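Local structure of DyP (Bjerkandera adusta, 3VXJ) at residues A[97-101]-A[367-372]; A[299-304]-A[404-410]. The protein carries heme b and, as a dye-decolorizing peroxidase, probably uses hydrogen peroxide to oxidise dyes and phenolic compounds. One frame throughout, in Å; residues are numbered along the deposited sequence.

Contact 1 (A[97-101]-A[367-372]); sequences DAANL and FRFQQI. With HEM (protoporphyrin IX containing Fe), chain B.
Arg-368 clasps Asp-97 in a two-pronged salt bridge where the short helix 98-101 meets helix 367-375, a joint between the two ferredoxin-like halves of the DyP fold, next to the heme. The grip is side-on: Arg-368 NE reaches Asp-97 OD2 at 2.8 Å and Arg-368 NH2 reaches Asp-97 OD1 at 2.9 Å, each on the syn lone pair of its oxygen. Carboxylate and guanidinium are nearly coplanar, their planes only 12° apart. Arg-368 gets there with CG anti to the backbone N (chi1 -164°) and a chain stretched out from CG to NE. Asp-97 OD1 takes a second donor on its anti side, Asn-100 ND2, 2.9 Å away and almost straight at 174°; OD2 of the same carboxylate also bonds to Tyr-427 OH, so that each oxygen serves two partners. With an alanine at Asp-97, the guanidinium would probably be left without its counter-charge and more able to turn, and Asn-100 ND2 and Tyr-427 OH would each lose a mate. Ile-372 covers one face of the Arg-368 guanidinium, its CD1 3.7 Å above the plane over the centre.

Deeper in, Leu-101 is a knob in a hole formed by Phe-367, Arg-368, Gln-371 and Ile-372. Its CD2 approaches Phe-367 CE2 to 3.8 Å, and Leu-101 CD1 lies in the ring plane at the edge of Phe-367. The amide of Gln-371 is held from elsewhere, its NE2 bonding to Ile-394 O and Asn-376. Beyond the leucine, the same phenyl ring touches a heme vinyl group, Phe-367 CD1 lying 3.6 Å from HEM CBC.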
ATOM      1  N   ASP A  97       2.611 -13.774 -11.283  1.00  9.63           N
ATOM      2  CA  ASP A  97       3.589 -13.598 -10.215  1.00  9.70           C
ATOM      3  C   ASP A  97       3.019 -13.991  -8.852  1.00  9.73           C
ATOM      4  O   ASP A  97       3.755 -14.022  -7.859  1.00 10.16           O
ATOM      5  CB  ASP A  97       4.047 -12.131 -10.179  1.00  9.03           C
ATOM      6  CG  ASP A  97       5.390 -11.929  -9.468  1.00  9.09           C
ATOM      7  OD1 ASP A  97       6.270 -12.819  -9.554  1.00  9.65           O
ATOM      8  OD2 ASP A  97       5.574 -10.861  -8.847  1.00  9.27           O
ATOM      9  N   ALA A  98       1.722 -14.304  -8.799  1.00  9.67           N
ATOM     10  CA  ALA A  98       1.011 -14.415  -7.525  1.00  9.98           C
ATOM     11  C   ALA A  98       1.535 -15.557  -6.660  1.00  9.88           C
ATOM     12  O   ALA A  98       1.692 -15.402  -5.440  1.00  9.73           O
ATOM     13  CB  ALA A  98      -0.480 -14.530  -7.761  1.00 10.65           C
ATOM     14  N   ALA A  99       1.840 -16.694  -7.278  1.00  9.61           N
ATOM     15  CA  ALA A  99       2.394 -17.809  -6.527  1.00 10.27           C
ATOM     16  C   ALA A  99       3.740 -17.439  -5.895  1.00  9.99           C
ATOM     17  O   ALA A  99       4.029 -17.855  -4.771  1.00 10.44           O
ATOM     18  CB  ALA A  99       2.512 -19.047  -7.408  1.00 11.02           C
ATOM     19  N   ASN A 100       4.551 -16.647  -6.594  1.00  9.34           N
ATOM     20  CA  ASN A 100       5.819 -16.177  -6.036  1.00  9.38           C
ATOM     21  C   ASN A 100       5.631 -15.332  -4.798  1.00  9.42           C
ATOM     22  O   ASN A 100       6.466 -15.356  -3.896  1.00  9.69           O
ATOM     23  CB  ASN A 100       6.636 -15.394  -7.056  1.00  9.39           C
ATOM     24  CG  ASN A 100       7.045 -16.226  -8.241  1.00  9.04           C
ATOM     25  OD1 ASN A 100       7.420 -17.397  -8.100  1.00 10.48           O
ATOM     26  ND2 ASN A 100       6.989 -15.635  -9.418  1.00 11.15           N
ATOM     27  N   LEU A 101       4.535 -14.575  -4.769  1.00  8.77           N
ATOM     28  CA  LEU A 101       4.199 -13.742  -3.615  1.00  8.77           C
ATOM     29  C   LEU A 101       3.698 -14.561  -2.432  1.00  9.11           C
ATOM     30  O   LEU A 101       3.627 -14.045  -1.314  1.00  9.63           O
ATOM     31  CB  LEU A 101       3.159 -12.677  -3.987  1.00  8.46           C
ATOM     32  CG  LEU A 101       3.496 -11.734  -5.151  1.00  8.48           C
ATOM     33  CD1 LEU A 101       2.271 -10.921  -5.571  1.00  9.47           C
ATOM     34  CD2 LEU A 101       4.665 -10.812  -4.778  1.00 11.26           C
ATOM     35  N   PHE A 367       7.374  -3.090  -3.401  1.00  7.07           N
ATOM     36  CA  PHE A 367       6.366  -4.070  -3.025  1.00  7.14           C
ATOM     37  C   PHE A 367       6.893  -5.507  -2.984  1.00  7.29           C
ATOM     38  O   PHE A 367       6.706  -6.220  -2.000  1.00  8.07           O
ATOM     39  CB  PHE A 367       5.195  -4.003  -4.008  1.00  7.48           C
ATOM     40  CG  PHE A 367       4.263  -5.176  -3.902  1.00  6.50           C
ATOM     41  CD1 PHE A 367       3.464  -5.354  -2.767  1.00  7.31           C
ATOM     42  CD2 PHE A 367       4.242  -6.158  -4.894  1.00  7.62           C
ATOM     43  CE1 PHE A 367       2.633  -6.474  -2.652  1.00  8.13           C
ATOM     44  CE2 PHE A 367       3.409  -7.261  -4.787  1.00  7.87           C
ATOM     45  CZ  PHE A 367       2.612  -7.429  -3.658  1.00  8.99           C
ATOM     46  N   ARG A 368       7.505  -5.948  -4.078  1.00  7.76           N
ATOM     47  CA  ARG A 368       7.842  -7.352  -4.208  1.00  8.57           C
ATOM     48  C   ARG A 368       8.958  -7.774  -3.262  1.00  8.69           C
ATOM     49  O   ARG A 368       8.953  -8.890  -2.740  1.00  9.04           O
ATOM     50  CB  ARG A 368       8.191  -7.663  -5.659  1.00  9.28           C
ATOM     51  CG  ARG A 368       8.188  -9.123  -5.995  1.00  9.41           C
ATOM     52  CD  ARG A 368       8.336  -9.261  -7.500  1.00  9.13           C
ATOM     53  NE  ARG A 368       8.203 -10.640  -7.952  1.00  9.65           N
ATOM     54  CZ  ARG A 368       9.182 -11.541  -7.943  1.00 10.64           C
ATOM     55  NH1 ARG A 368      10.397 -11.217  -7.510  1.00 12.35           N
ATOM     56  NH2 ARG A 368       8.944 -12.773  -8.379  1.00 12.33           N
ATOM     57  N   PHE A 369       9.919  -6.872  -3.051  1.00  8.18           N
ATOM     58  CA  PHE A 369      11.032  -7.110  -2.122  1.00  7.92           C
ATOM     59  C   PHE A 369      10.533  -7.169  -0.682  1.00  7.83           C
ATOM     60  O   PHE A 369      10.931  -8.046   0.088  1.00  8.21           O
ATOM     61  CB  PHE A 369      12.069  -6.003  -2.277  1.00  8.12           C
ATOM     62  CG  PHE A 369      13.471  -6.421  -1.948  1.00  8.60           C
ATOM     63  CD1 PHE A 369      14.301  -6.939  -2.934  1.00  8.80           C
ATOM     64  CD2 PHE A 369      13.975  -6.272  -0.663  1.00 10.00           C
ATOM     65  CE1 PHE A 369      15.604  -7.314  -2.645  1.00  9.98           C
ATOM     66  CE2 PHE A 369      15.281  -6.666  -0.367  1.00 10.31           C
ATOM     67  CZ  PHE A 369      16.091  -7.177  -1.368  1.00 10.24           C
ATOM     68  N   GLN A 370       9.661  -6.229  -0.334  1.00  7.09           N
ATOM     69  CA  GLN A 370       9.028  -6.191   0.982  1.00  7.22           C
ATOM     70  C   GLN A 370       8.224  -7.455   1.254  1.00  7.49           C
ATOM     71  O   GLN A 370       8.246  -7.987   2.367  1.00  7.69           O
ATOM     72  CB  GLN A 370       8.155  -4.949   1.095  1.00  6.99           C
ATOM     73  CG  GLN A 370       8.969  -3.677   1.047  1.00  6.90           C
ATOM     74  CD  GLN A 370       8.133  -2.467   0.716  1.00  7.82           C
ATOM     75  OE1 GLN A 370       6.902  -2.483   0.839  1.00  8.45           O
ATOM     76  NE2 GLN A 370       8.790  -1.398   0.281  1.00  8.12           N
ATOM     77  N   GLN A 371       7.540  -7.959   0.227  1.00  7.31           N
ATOM     78  CA  GLN A 371       6.712  -9.150   0.360  1.00  7.59           C
ATOM     79  C   GLN A 371       7.539 -10.440   0.435  1.00  7.40           C
ATOM     80  O   GLN A 371       7.389 -11.239   1.370  1.00  7.84           O
ATOM     81  CB  GLN A 371       5.724  -9.247  -0.805  1.00  7.87           C
ATOM     82  CG  GLN A 371       4.737 -10.415  -0.667  1.00  8.55           C
ATOM     83  CD  GLN A 371       3.795 -10.233   0.509  1.00  8.29           C
ATOM     84  OE1 GLN A 371       3.083  -9.230   0.588  1.00 10.15           O
ATOM     85  NE2 GLN A 371       3.821 -11.172   1.450  1.00  8.93           N
ATOM     86  N   ILE A 372       8.381 -10.658  -0.577  1.00  7.21           N
ATOM     87  CA  ILE A 372       9.060 -11.938  -0.730  1.00  7.74           C
ATOM     88  C   ILE A 372      10.326 -11.996   0.121  1.00  8.20           C
ATOM     89  O   ILE A 372      10.451 -12.846   1.013  1.00  9.02           O
ATOM     90  CB  ILE A 372       9.404 -12.223  -2.193  1.00  7.40           C
ATOM     91  CG1 ILE A 372       8.124 -12.305  -3.040  1.00  8.74           C
ATOM     92  CG2 ILE A 372      10.194 -13.532  -2.309  1.00  7.69           C
ATOM     93  CD1 ILE A 372       8.368 -12.534  -4.521  1.00  8.01           C
TER
HETATM   94  CHA HEM B 501       2.974   0.319   7.242  1.00  6.30           C
HETATM   95  CHB HEM B 501      -1.286  -1.943   7.567  1.00  7.50           C
HETATM   96  CHC HEM B 501      -0.226  -4.597   3.665  1.00  5.94           C
HETATM   97  CHD HEM B 501       4.026  -2.326   3.295  1.00  5.99           C
HETATM   98  C1A HEM B 501       1.747  -0.086   7.689  1.00  6.15           C
HETATM   99  C2A HEM B 501       1.087   0.399   8.881  1.00  6.49           C
HETATM  100  C3A HEM B 501      -0.092  -0.241   8.972  1.00  6.45           C
HETATM  101  C4A HEM B 501      -0.217  -1.116   7.829  1.00  6.57           C
HETATM  102  CMA HEM B 501      -1.166  -0.075  10.064  1.00  8.98           C
HETATM  103  CAA HEM B 501       1.699   1.409   9.877  1.00  6.84           C
HETATM  104  CBA HEM B 501       1.436   2.882   9.559  1.00  7.98           C
HETATM  105  CGA HEM B 501       2.221   3.408   8.381  1.00 10.20           C
HETATM  106  O1A HEM B 501       3.456   3.578   8.469  1.00 12.11           O
HETATM  107  O2A HEM B 501       1.581   3.696   7.331  1.00 13.52           O
HETATM  108  C1B HEM B 501      -1.383  -2.851   6.532  1.00  6.15           C
HETATM  109  C2B HEM B 501      -2.511  -3.721   6.272  1.00  6.44           C
HETATM  110  C3B HEM B 501      -2.218  -4.457   5.183  1.00  7.24           C
HETATM  111  C4B HEM B 501      -0.904  -4.053   4.728  1.00  5.70           C
HETATM  112  CMB HEM B 501      -3.786  -3.765   7.143  1.00  7.69           C
HETATM  113  CAB HEM B 501      -3.087  -5.519   4.478  1.00  7.43           C
HETATM  114  CBB HEM B 501      -4.418  -5.530   4.580  1.00  8.01           C
HETATM  115  C1C HEM B 501       1.035  -4.243   3.258  1.00  5.46           C
HETATM  116  C2C HEM B 501       1.779  -4.857   2.175  1.00  6.18           C
HETATM  117  C3C HEM B 501       2.966  -4.238   2.081  1.00  6.54           C
HETATM  118  C4C HEM B 501       2.995  -3.211   3.100  1.00  5.79           C
HETATM  119  CMC HEM B 501       1.244  -6.009   1.303  1.00  9.08           C
HETATM  120  CAC HEM B 501       4.128  -4.497   1.086  1.00  7.40           C
HETATM  121  CBC HEM B 501       4.448  -5.734   0.682  1.00  8.40           C
HETATM  122  C1D HEM B 501       4.091  -1.372   4.277  1.00  5.27           C
HETATM  123  C2D HEM B 501       5.149  -0.396   4.373  1.00  6.39           C
HETATM  124  C3D HEM B 501       4.832   0.409   5.594  1.00  6.33           C
HETATM  125  C4D HEM B 501       3.610  -0.144   6.122  1.00  6.08           C
HETATM  126  CMD HEM B 501       6.374  -0.189   3.467  1.00  7.64           C
HETATM  127  CAD HEM B 501       5.695   1.562   6.128  1.00  6.82           C
HETATM  128  CBD HEM B 501       6.835   0.944   6.932  1.00  7.41           C
HETATM  129  CGD HEM B 501       7.772   1.994   7.463  1.00  7.06           C
HETATM  130  O1D HEM B 501       8.044   1.967   8.694  1.00  7.67           O
HETATM  131  O2D HEM B 501       8.249   2.846   6.679  1.00  8.12           O
HETATM  132  NA  HEM B 501       0.936  -1.019   7.093  1.00  6.34           N
HETATM  133  NB  HEM B 501      -0.395  -3.100   5.587  1.00  6.47           N
HETATM  134  NC  HEM B 501       1.827  -3.270   3.820  1.00  5.63           N
HETATM  135  ND  HEM B 501       3.175  -1.179   5.309  1.00  6.25           N
HETATM  136 FE   HEM B 501       1.410  -2.197   5.491  1.00  7.00          FE
HETATM  137  O   HOH W   1       0.571  -0.751   4.406  1.00 13.20           O

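Contact 2 (A[299-304]-A[404-410])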
ATOM      1  N   ASP A 299      17.654  -7.663  20.408  1.00  9.62           N
ATOM      2  CA  ASP A 299      16.668  -8.188  21.348  1.00  9.36           C
ATOM      3  C   ASP A 299      15.284  -7.775  20.864  1.00  8.76           C
ATOM      4  O   ASP A 299      15.171  -6.902  20.002  1.00  9.19           O
ATOM      5  CB  ASP A 299      16.931  -7.662  22.761  1.00  9.64           C
ATOM      6  CG  ASP A 299      16.304  -8.538  23.813  1.00  9.76           C
ATOM      7  OD1 ASP A 299      16.907  -9.577  24.145  1.00 11.20           O
ATOM      8  OD2 ASP A 299      15.215  -8.194  24.308  1.00 10.00           O
ATOM      9  N   GLU A 300      14.239  -8.398  21.416  1.00  8.73           N
ATOM     10  CA  GLU A 300      12.867  -8.139  20.959  1.00  8.51           C
ATOM     11  C   GLU A 300      11.974  -7.483  22.002  1.00  8.40           C
ATOM     12  O   GLU A 300      10.775  -7.330  21.771  1.00  8.57           O
ATOM     13  CB  GLU A 300      12.213  -9.423  20.436  1.00  8.53           C
ATOM     14  CG  GLU A 300      13.024 -10.054  19.334  1.00  9.58           C
ATOM     15  CD  GLU A 300      12.309 -11.195  18.659  1.00  9.10           C
ATOM     16  OE1 GLU A 300      11.385 -10.913  17.870  1.00 10.01           O
ATOM     17  OE2 GLU A 300      12.699 -12.373  18.889  1.00 10.59           O
ATOM     18  N   THR A 301      12.527  -7.052  23.133  1.00  8.26           N
ATOM     19  CA  THR A 301      11.651  -6.409  24.111  1.00  8.15           C
ATOM     20  C   THR A 301      10.938  -5.180  23.561  1.00  8.19           C
ATOM     21  O   THR A 301       9.724  -5.040  23.713  1.00  8.31           O
ATOM     22  CB  THR A 301      12.380  -6.053  25.394  1.00  8.31           C
ATOM     23  OG1 THR A 301      12.779  -7.274  26.014  1.00  9.05           O
ATOM     24  CG2 THR A 301      11.453  -5.273  26.353  1.00  9.83           C
ATOM     25  N   ARG A 302      11.681  -4.297  22.909  1.00  7.88           N
ATOM     26  CA  ARG A 302      11.049  -3.076  22.417  1.00  7.50           C
ATOM     27  C   ARG A 302      10.200  -3.306  21.166  1.00  7.53           C
ATOM     28  O   ARG A 302       9.186  -2.648  20.990  1.00  7.97           O
ATOM     29  CB  ARG A 302      12.087  -1.979  22.192  1.00  7.79           C
ATOM     30  CG  ARG A 302      12.789  -1.558  23.474  1.00  9.12           C
ATOM     31  CD  ARG A 302      13.685  -0.337  23.288  1.00  9.34           C
ATOM     32  NE  ARG A 302      12.903   0.890  23.195  1.00  9.17           N
ATOM     33  CZ  ARG A 302      12.503   1.622  24.231  1.00  9.16           C
ATOM     34  NH1 ARG A 302      12.790   1.261  25.466  1.00 11.43           N
ATOM     35  NH2 ARG A 302      11.786   2.722  24.029  1.00 10.98           N
ATOM     36  N   CYS A 303      10.623  -4.219  20.296  1.00  7.77           N
ATOM     37  CA  CYS A 303       9.882  -4.530  19.062  1.00  7.54           C
ATOM     38  C   CYS A 303      10.280  -5.912  18.566  1.00  7.87           C
ATOM     39  O   CYS A 303      11.477  -6.195  18.468  1.00  8.92           O
ATOM     40  CB  CYS A 303      10.197  -3.494  17.969  1.00  7.26           C
ATOM     41  SG  CYS A 303       9.176  -3.633  16.484  1.00  7.92           S
ATOM     42  N   PRO A 304       9.293  -6.775  18.219  1.00  7.48           N
ATOM     43  CA  PRO A 304       9.690  -8.043  17.583  1.00  7.34           C
ATOM     44  C   PRO A 304      10.453  -7.828  16.280  1.00  7.44           C
ATOM     45  O   PRO A 304      10.246  -6.819  15.593  1.00  7.70           O
ATOM     46  CB  PRO A 304       8.349  -8.741  17.299  1.00  7.19           C
ATOM     47  CG  PRO A 304       7.355  -8.066  18.237  1.00  7.70           C
ATOM     48  CD  PRO A 304       7.822  -6.639  18.302  1.00  7.93           C
ATOM     49  N   GLY A 404       8.943 -14.046  19.157  1.00  9.50           N
ATOM     50  CA  GLY A 404       9.215 -12.797  19.837  1.00  9.57           C
ATOM     51  C   GLY A 404       8.063 -11.867  20.120  1.00  9.04           C
ATOM     52  O   GLY A 404       8.286 -10.771  20.613  1.00  9.46           O
ATOM     53  N   LEU A 405       6.831 -12.289  19.852  1.00  8.95           N
ATOM     54  CA  LEU A 405       5.685 -11.410  20.107  1.00  8.78           C
ATOM     55  C   LEU A 405       5.475 -11.111  21.594  1.00  8.72           C
ATOM     56  O   LEU A 405       5.003 -10.033  21.944  1.00  8.69           O
ATOM     57  CB  LEU A 405       4.400 -11.958  19.474  1.00  9.15           C
ATOM     58  CG  LEU A 405       4.365 -12.169  17.954  1.00 10.26           C
ATOM     59  CD1 LEU A 405       2.955 -12.566  17.525  1.00 10.18           C
ATOM     60  CD2 LEU A 405       4.852 -10.944  17.176  1.00 10.09           C
ATOM     61  N   ASP A 406       5.813 -12.060  22.456  1.00  9.02           N
ATOM     62  CA  ASP A 406       5.770 -11.829  23.894  1.00  9.50           C
ATOM     63  C   ASP A 406       7.144 -11.353  24.356  1.00  9.75           C
ATOM     64  O   ASP A 406       8.103 -12.131  24.371  1.00  9.44           O
ATOM     65  CB  ASP A 406       5.349 -13.105  24.636  1.00 10.25           C
ATOM     66  CG  ASP A 406       5.143 -12.886  26.122  1.00 12.07           C
ATOM     67  OD1 ASP A 406       5.699 -11.917  26.667  1.00 11.97           O
ATOM     68  OD2 ASP A 406       4.436 -13.695  26.754  1.00 13.36           O
ATOM     69  N   PRO A 407       7.242 -10.074  24.756  1.00  9.29           N
ATOM     70  CA  PRO A 407       8.554  -9.535  25.123  1.00  9.79           C
ATOM     71  C   PRO A 407       9.196 -10.220  26.327  1.00 10.37           C
ATOM     72  O   PRO A 407      10.408 -10.130  26.493  1.00 10.27           O
ATOM     73  CB  PRO A 407       8.247  -8.070  25.447  1.00  9.56           C
ATOM     74  CG  PRO A 407       6.808  -8.081  25.912  1.00  9.38           C
ATOM     75  CD  PRO A 407       6.154  -9.113  25.021  1.00  9.72           C
ATOM     76  N   LEU A 408       8.393 -10.895  27.150  1.00 10.87           N
ATOM     77  CA  LEU A 408       8.910 -11.570  28.347  1.00 11.40           C
ATOM     78  C   LEU A 408       9.144 -13.058  28.105  1.00 11.95           C
ATOM     79  O   LEU A 408       9.640 -13.758  28.982  1.00 12.82           O
ATOM     80  CB  LEU A 408       7.989 -11.350  29.564  1.00 11.83           C
ATOM     81  CG  LEU A 408       7.629  -9.899  29.923  1.00 11.14           C
ATOM     82  CD1 LEU A 408       6.835  -9.839  31.227  1.00 13.14           C
ATOM     83  CD2 LEU A 408       8.867  -8.999  30.005  1.00 13.41           C
ATOM     84  N   ASN A 409       8.776 -13.529  26.914  1.00 11.87           N
ATOM     85  CA  ASN A 409       9.010 -14.919  26.509  1.00 12.13           C
ATOM     86  C   ASN A 409       9.324 -14.956  25.019  1.00 11.16           C
ATOM     87  O   ASN A 409       8.531 -15.447  24.214  1.00 10.97           O
ATOM     88  CB  ASN A 409       7.782 -15.801  26.801  1.00 12.88           C
ATOM     89  CG  ASN A 409       7.382 -15.805  28.263  1.00 17.47           C
ATOM     90  OD1 ASN A 409       6.410 -15.153  28.654  1.00 22.23           O
ATOM     91  ND2 ASN A 409       8.122 -16.542  29.078  1.00 19.44           N
ATOM     92  N   GLN A 410      10.481 -14.413  24.653  1.00 10.89           N
ATOM     93  CA  GLN A 410      10.770 -14.124  23.244  1.00 11.04           C
ATOM     94  C   GLN A 410      10.967 -15.358  22.379  1.00 11.54           C
ATOM     95  O   GLN A 410      10.753 -15.316  21.169  1.00 11.49           O
ATOM     96  CB  GLN A 410      11.957 -13.170  23.125  1.00 10.62           C
ATOM     97  CG  GLN A 410      11.635 -11.810  23.746  1.00 10.16           C
ATOM     98  CD  GLN A 410      12.795 -10.825  23.720  1.00  9.56           C
ATOM     99  OE1 GLN A 410      13.702 -10.910  22.882  1.00 10.03           O
ATOM    100  NE2 GLN A 410      12.753  -9.863  24.633  1.00  9.03           N
TER
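The amide of Gln-410 and the carboxylate of Asp-299 meet with their planes 66° apart. Gln-410 NE2 comes down on Asp-299 OD2 from above the carboxylate plane at 3.0 Å, while for the amide itself that partner lies in plane, at the edge. Also in the amide plane is Pro-407 O, 3.0 Å from Gln-410 NE2, so both N-H groups of this nitrogen have an acceptor. The carbonyl end is met differently: Glu-300 N sits above the plane of the Gln-410 carbonyl, 3.0 Å from OE1, in a bent bond of 141°. The Gln-410 chain runs extended beyond CG, which carries its amide across to 299-301.

Asp-299 OD2 is gripped three times, since Thr-301 N and Thr-301 OG1 donate to it too; the backbone bond makes 299-301 an Asx turn. Asp-406 starts a second one, OD1 taking Leu-408 N, within the type I turn 406-409. Two irregular loops are thus pinned together, one leading into helix 308-312 with the heme ligand His-308, the other linking strands 401-403 and 413-415. Arg-259 of helix 249-261 bridges them, bonding to the carbonyls of Glu-300, Gly-404 and Leu-405.

Glu-300 lays its carboxylate against Gly-404, with OE1 3.5 Å from the glycine CA and itself bonded to Phe-305 N. Next to it, Pro-304 CG touches Leu-405 CD2 at 4.0 Å, and Pro-407 CB rests 3.8 Å from Thr-301 O.

How the contacts relate
From the N terminus the chain first runs through the strands of the four-stranded sheet 23-31, 65-71, 119-125 and 146-155, with 97-101 lying between the second and third of these. Contact 1 closes only at 367-372, after 265 further residues, bringing the N-terminal half against the heme-side helix of the C-terminal half. Contact 2 opens inside that long loop, at 299-304, and closes beyond it, at 404-410, after 99 residues, so the two loops cross. It joins the loop before helix 308-312 to the one between strands 401-403 and 413-415. The centres of the two contacts are 27 Å apart, and they do not touch.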